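Local coordinates for surface presentation of antigens protein SPAS (Shigella flexneri, PDB 2VT1), which belongs to the type III secretion exporter family and is required for secretion of the Ipa proteins and for invasion, this chain being the C-terminal part of its cytoplasmic domain, at residues 6-11 with 69-74. Residues are numbered along the deposited sequence; the frame is centred on the assembly and turned at random.
Sequences IGIYFN and DEVLRL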
ATOM      1  N   ILE B   6       0.702   1.301  -3.591  1.00 16.64           N
ATOM      2  CA  ILE B   6       1.286   1.641  -2.287  1.00 15.96           C
ATOM      3  C   ILE B   6       0.817   0.594  -1.284  1.00 16.24           C
ATOM      4  O   ILE B   6      -0.394   0.379  -1.060  1.00 15.08           O
ATOM      5  CB  ILE B   6       0.892   3.072  -1.780  1.00 16.61           C
ATOM      6  CG1 ILE B   6       0.908   4.120  -2.911  1.00 14.69           C
ATOM      7  CG2 ILE B   6       1.769   3.487  -0.573  1.00 14.88           C
ATOM      8  CD1 ILE B   6       2.279   4.708  -3.320  1.00 14.98           C
ATOM      9  N   GLY B   7       1.790  -0.086  -0.702  1.00 15.73           N
ATOM     10  CA  GLY B   7       1.526  -1.078   0.294  1.00 15.78           C
ATOM     11  C   GLY B   7       1.395  -0.384   1.629  1.00 14.75           C
ATOM     12  O   GLY B   7       2.141   0.547   1.917  1.00 15.15           O
ATOM     13  N   ILE B   8       0.440  -0.830   2.436  1.00 15.54           N
ATOM     14  CA  ILE B   8       0.194  -0.237   3.751  1.00 15.88           C
ATOM     15  C   ILE B   8       0.163  -1.289   4.858  1.00 17.69           C
ATOM     16  O   ILE B   8      -0.576  -2.269   4.808  1.00 17.37           O
ATOM     17  CB  ILE B   8      -1.116   0.566   3.794  1.00 16.19           C
ATOM     18  CG1 ILE B   8      -1.139   1.634   2.709  1.00 17.82           C
ATOM     19  CG2 ILE B   8      -1.292   1.215   5.156  1.00 15.23           C
ATOM     20  CD1 ILE B   8      -0.250   2.790   2.968  1.00 15.28           C
ATOM     21  N   TYR B   9       0.994  -1.062   5.864  1.00 20.77           N
ATOM     22  CA  TYR B   9       1.045  -1.891   7.047  1.00 20.73           C
ATOM     23  C   TYR B   9       0.486  -1.098   8.226  1.00 20.10           C
ATOM     24  O   TYR B   9       0.446   0.120   8.168  1.00 18.40           O
ATOM     25  CB  TYR B   9       2.504  -2.238   7.296  1.00 21.16           C
ATOM     26  CG  TYR B   9       2.723  -2.951   8.584  1.00 23.51           C
ATOM     27  CD1 TYR B   9       2.331  -4.269   8.736  1.00 26.84           C
ATOM     28  CD2 TYR B   9       3.325  -2.313   9.651  1.00 27.19           C
ATOM     29  CE1 TYR B   9       2.527  -4.939   9.926  1.00 30.01           C
ATOM     30  CE2 TYR B   9       3.522  -2.973  10.845  1.00 30.41           C
ATOM     31  CZ  TYR B   9       3.121  -4.286  10.976  1.00 28.65           C
ATOM     32  OH  TYR B   9       3.322  -4.947  12.164  1.00 35.94           O
ATOM     33  N   PHE B  10       0.060  -1.754   9.301  1.00 21.74           N
ATOM     34  CA  PHE B  10      -0.359  -0.992  10.496  1.00 23.75           C
ATOM     35  C   PHE B  10      -0.243  -1.770  11.799  1.00 24.40           C
ATOM     36  O   PHE B  10      -0.733  -2.884  11.901  1.00 25.49           O
ATOM     37  CB  PHE B  10      -1.793  -0.482  10.335  1.00 24.38           C
ATOM     38  CG  PHE B  10      -2.241   0.447  11.435  1.00 25.46           C
ATOM     39  CD1 PHE B  10      -1.732   1.729  11.530  1.00 27.35           C
ATOM     40  CD2 PHE B  10      -3.189   0.048  12.358  1.00 26.23           C
ATOM     41  CE1 PHE B  10      -2.140   2.579  12.539  1.00 27.98           C
ATOM     42  CE2 PHE B  10      -3.605   0.908  13.368  1.00 24.28           C
ATOM     43  CZ  PHE B  10      -3.080   2.167  13.454  1.00 23.43           C
ATOM     44  N   ASN B  11       0.400  -1.160  12.792  1.00 25.49           N
ATOM     45  CA  ASN B  11       0.493  -1.719  14.154  1.00 27.28           C
ATOM     46  C   ASN B  11       0.448  -0.600  15.195  1.00 26.03           C
ATOM     47  O   ASN B  11       1.361   0.224  15.282  1.00 25.46           O
ATOM     48  CB  ASN B  11       1.773  -2.546  14.329  1.00 27.99           C
ATOM     49  CG  ASN B  11       1.833  -3.248  15.672  1.00 29.76           C
ATOM     50  OD1 ASN B  11       0.945  -3.094  16.511  1.00 30.47           O
ATOM     51  ND2 ASN B  11       2.882  -4.032  15.880  1.00 30.88           N
ATOM     52  N   ASP B  69      -5.115  10.142   8.677  1.00 23.83           N
ATOM     53  CA  ASP B  69      -6.541   9.792   8.766  1.00 23.86           C
ATOM     54  C   ASP B  69      -7.133   9.337   7.428  1.00 20.59           C
ATOM     55  O   ASP B  69      -8.003   8.487   7.381  1.00 20.80           O
ATOM     56  CB  ASP B  69      -7.344  11.004   9.260  1.00 25.66           C
ATOM     57  CG  ASP B  69      -7.677  10.936  10.742  1.00 31.41           C
ATOM     58  OD1 ASP B  69      -7.303  11.883  11.471  1.00 39.01           O
ATOM     59  OD2 ASP B  69      -8.309   9.944  11.184  1.00 33.15           O
ATOM     60  N   GLU B  70      -6.683   9.932   6.337  1.00 20.81           N
ATOM     61  CA  GLU B  70      -7.151   9.536   5.004  1.00 20.66           C
ATOM     62  C   GLU B  70      -6.748   8.096   4.703  1.00 19.70           C
ATOM     63  O   GLU B  70      -7.456   7.388   3.990  1.00 19.09           O
ATOM     64  CB  GLU B  70      -6.586  10.474   3.934  1.00 21.19           C
ATOM     65  CG  GLU B  70      -7.140  10.220   2.539  1.00 25.65           C
ATOM     66  CD  GLU B  70      -6.719  11.272   1.521  1.00 29.68           C
ATOM     67  OE1 GLU B  70      -5.999  12.228   1.898  1.00 31.28           O
ATOM     68  OE2 GLU B  70      -7.117  11.138   0.341  1.00 30.83           O
ATOM     69  N   VAL B  71      -5.605   7.668   5.248  1.00 18.72           N
ATOM     70  CA  VAL B  71      -5.131   6.302   5.043  1.00 18.06           C
ATOM     71  C   VAL B  71      -5.811   5.368   6.026  1.00 16.80           C
ATOM     72  O   VAL B  71      -6.256   4.291   5.677  1.00 16.07           O
ATOM     73  CB  VAL B  71      -3.594   6.199   5.186  1.00 17.78           C
ATOM     74  CG1 VAL B  71      -3.163   4.750   5.147  1.00 17.87           C
ATOM     75  CG2 VAL B  71      -2.906   6.978   4.062  1.00 17.54           C
ATOM     76  N   LEU B  72      -5.908   5.815   7.269  1.00 17.64           N
ATOM     77  CA  LEU B  72      -6.489   5.033   8.326  1.00 18.45           C
ATOM     78  C   LEU B  72      -7.974   4.721   8.074  1.00 18.05           C
ATOM     79  O   LEU B  72      -8.473   3.680   8.490  1.00 18.24           O
ATOM     80  CB  LEU B  72      -6.311   5.775   9.650  1.00 19.73           C
ATOM     81  CG  LEU B  72      -6.577   4.973  10.912  1.00 23.59           C
ATOM     82  CD1 LEU B  72      -5.814   3.654  10.880  1.00 25.87           C
ATOM     83  CD2 LEU B  72      -6.166   5.820  12.113  1.00 26.57           C
ATOM     84  N   ARG B  73      -8.679   5.604   7.384  1.00 17.22           N
ATOM     85  CA  ARG B  73     -10.068   5.330   7.037  1.00 18.62           C
ATOM     86  C   ARG B  73     -10.252   4.015   6.233  1.00 18.52           C
ATOM     87  O   ARG B  73     -11.257   3.312   6.400  1.00 16.90           O
ATOM     88  CB  ARG B  73     -10.680   6.533   6.300  1.00 18.38           C
ATOM     89  CG  ARG B  73     -10.780   6.380   4.812  1.00 20.12           C
ATOM     90  CD  ARG B  73     -11.095   7.711   4.164  1.00 20.40           C
ATOM     91  NE  ARG B  73     -11.503   7.567   2.772  1.00 19.62           N
ATOM     92  CZ  ARG B  73     -10.659   7.441   1.758  1.00 17.89           C
ATOM     93  NH1 ARG B  73      -9.343   7.451   1.956  1.00 18.60           N
ATOM     94  NH2 ARG B  73     -11.139   7.317   0.539  1.00 14.94           N
ATOM     95  N   LEU B  74      -9.281   3.672   5.383  1.00 17.83           N
ATOM     96  CA  LEU B  74      -9.342   2.424   4.623  1.00 17.81           C
ATOM     97  C   LEU B  74      -9.185   1.208   5.515  1.00 16.93           C
ATOM     98  O   LEU B  74      -9.910   0.235   5.380  1.00 18.69           O
ATOM     99  CB  LEU B  74      -8.277   2.389   3.518  1.00 17.49           C
ATOM    100  CG  LEU B  74      -8.320   3.542   2.519  1.00 17.58           C
ATOM    101  CD1 LEU B  74      -7.204   3.381   1.493  1.00 19.40           C
ATOM    102  CD2 LEU B  74      -9.677   3.600   1.825  1.00 15.70           C
TER
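Leu72 lays one methyl, CD1, over a face of the Phe10 ring, a CH-pi contact in which the carbon lies 4.2 Å from the ring centroid and 18° off the ring normal. The methyl is displaced toward the rim, and its nearest ring atom is Phe10 CZ, 4.0 Å from Leu72 CD1. In Phe10, CG anti to the backbone N (chi1 -173°) carries the ring out toward the helix, and chi2 of 71° turns one face to the Leu72 methyl. Leu72 reaches it with the end of its side chain, its CB pointing less directly at residues 6-11.

Two residues earlier in the chain, Ile8 meets Val71 through a single branch of the valine. Val71 CG1 faces a pair of Ile8 methyls, 4.0 Å from Ile8 CG2 and 4.1 Å from Ile8 CD1, and the two side chains cross at a slant. No hydrogen bond joins the segments; their direct contacts are apolar, the CH-pi contact included.

The contact is ordinary helix-on-sheet packing in the cytoplasmic domain: the C-terminal helix 68-80 sets its apolar side against strand 4-9 of the antiparallel sheet, with Ile8 and Val71 buried and Phe10 and Leu72 partly exposed. Pro18 touches Ile8, Phe10 and Val71, while Ile75, from the next turn of the helix, packs on Ile8 and Phe10. Val71 also meets Leu49 and Leu53 of helix 47-56, and strand 4-9 pairs with strand 19-25 on one edge and, antiparallel, with a strand of another protein chain on the other.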